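PDB 2ISM: putative oxidoreductase from Thermus thermophilus, which adopts a six-bladed beta-propeller fold, each blade a four-stranded antiparallel sheet, and carries a bound calcium ion. Local coordinates for residues 331-334 with 335-338. Residues are numbered along the deposited sequence; the frame is centred on the assembly and turned at random.
Sequences TTSN and RDGR
The carboxylate of D336 lies with one face toward S333: the backbone O of S333 stands over that face, 3.0 Å from D336 CG, and S333 OG approaches D336 OD2 from the same side. At the edge, the backbone N of R338 meets D336 OD1 nearly along its C-O direction. The example is a type I beta turn, S333 to D336, where strand 328-332 gives way to the loop leading to 348-351. Its backbone bond runs from D336 N to S333 O over 2.9 Å, with an N-H...O angle of 148°.

A turn of this kind can be reinforced by joining the side chains at its two ends. With S333 OG anti to the backbone N (chi1 -167°), the hydroxyl reaches across the turn and donates to D336 OD2 at 2.7 Å, from well above the carboxylate plane. The hydroxyl also accepts from R318 NE, while R316 and R318 form salt bridges with D336 OD2. The two arginines bring positive charge to this oxygen, which probably eases the close approach of the S333 carbonyl oxygen over the carboxylate face.

The other carboxylate oxygen continues the local pattern: D336 OD1 takes the R338 N-H at 2.8 Å, an Asx turn that begins at D336, the residue that ends the beta turn. Thus the two oxygens of one aspartate bind the chain on both sides of it.

In the propeller, strand 328-332 belongs to the sheet that N-terminal strand 23-27 joins at its outer edge, closing the ring of blades. Along the backbone, a water links the turn to the residue after it, donating to N334 O at 2.7 Å and accepting from G337 N at 2.8 Å.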
loop_
_atom_site.group_PDB
_atom_site.type_symbol
_atom_site.label_atom_id
_atom_site.label_comp_id
_atom_site.label_asym_id
_atom_site.label_seq_id
_atom_site.Cartn_x
_atom_site.Cartn_y
_atom_site.Cartn_z
ATOM N N THR B 331 -17.234 -1.985 -0.326
ATOM C CA THR B 331 -18.556 -2.354 -0.827
ATOM C C THR B 331 -19.478 -1.144 -0.765
ATOM O O THR B 331 -19.281 -0.244 0.054
ATOM C CB THR B 331 -19.200 -3.500 -0.014
ATOM O OG1 THR B 331 -19.539 -3.034 1.301
ATOM C CG2 THR B 331 -18.245 -4.681 0.085
ATOM N N THR B 332 -20.477 -1.118 -1.641
ATOM C CA THR B 332 -21.426 -0.014 -1.670
ATOM C C THR B 332 -22.689 -0.417 -0.912
ATOM O O THR B 332 -22.991 -1.607 -0.760
ATOM C CB THR B 332 -21.784 0.382 -3.113
ATOM O OG1 THR B 332 -22.391 -0.727 -3.776
ATOM C CG2 THR B 332 -20.530 0.785 -3.881
ATOM N N SER B 333 -23.423 0.579 -0.430
ATOM C CA SER B 333 -24.622 0.318 0.352
ATOM C C SER B 333 -25.888 0.984 -0.161
ATOM O O SER B 333 -26.894 1.062 0.549
ATOM C CB SER B 333 -24.313 0.583 1.827
ATOM O OG SER B 333 -25.316 0.068 2.677
ATOM N N ASN B 334 -25.826 1.458 -1.400
ATOM C CA ASN B 334 -26.945 2.141 -2.040
ATOM C C ASN B 334 -28.338 1.537 -1.957
ATOM O O ASN B 334 -29.334 2.240 -2.131
ATOM C CB ASN B 334 -26.583 2.395 -3.502
ATOM C CG ASN B 334 -25.279 3.141 -3.640
ATOM O OD1 ASN B 334 -24.404 2.762 -4.422
ATOM N ND2 ASN B 334 -25.139 4.212 -2.876
ATOM N N ARG B 335 -28.408 0.241 -1.685
ATOM C CA ARG B 335 -29.696 -0.435 -1.600
ATOM C C ARG B 335 -30.151 -0.715 -0.168
ATOM O O ARG B 335 -31.059 -1.518 0.045
ATOM C CB ARG B 335 -29.637 -1.743 -2.397
ATOM C CG ARG B 335 -29.304 -1.540 -3.870
ATOM C CD ARG B 335 -29.134 -2.861 -4.608
ATOM N NE ARG B 335 -30.353 -3.667 -4.592
ATOM C CZ ARG B 335 -30.437 -4.900 -5.079
ATOM N NH1 ARG B 335 -29.372 -5.472 -5.625
ATOM N NH2 ARG B 335 -31.585 -5.567 -5.017
ATOM N N ASP B 336 -29.547 -0.047 0.810
ATOM C CA ASP B 336 -29.920 -0.280 2.204
ATOM C C ASP B 336 -31.134 0.521 2.673
ATOM O O ASP B 336 -31.459 0.519 3.860
ATOM C CB ASP B 336 -28.734 -0.012 3.144
ATOM C CG ASP B 336 -28.301 1.443 3.158
ATOM O OD1 ASP B 336 -29.061 2.315 2.681
ATOM O OD2 ASP B 336 -27.193 1.719 3.670
ATOM N N GLY B 337 -31.799 1.198 1.743
ATOM C CA GLY B 337 -32.973 1.973 2.094
ATOM C C GLY B 337 -32.711 3.440 2.381
ATOM O O GLY B 337 -33.648 4.207 2.596
ATOM N N ARG B 338 -31.443 3.838 2.383
ATOM C CA ARG B 338 -31.085 5.220 2.658
ATOM C C ARG B 338 -30.293 5.841 1.509
ATOM O O ARG B 338 -29.623 6.860 1.684
ATOM C CB ARG B 338 -30.263 5.292 3.947
ATOM C CG ARG B 338 -31.012 4.886 5.216
ATOM C CD ARG B 338 -30.012 4.533 6.308
ATOM N NE ARG B 338 -30.533 4.651 7.669
ATOM C CZ ARG B 338 -31.430 3.840 8.221
ATOM N NH1 ARG B 338 -31.939 2.825 7.535
ATOM N NH2 ARG B 338 -31.804 4.038 9.477
HETATM O O HOH W 1 -31.630 2.405 -0.764
#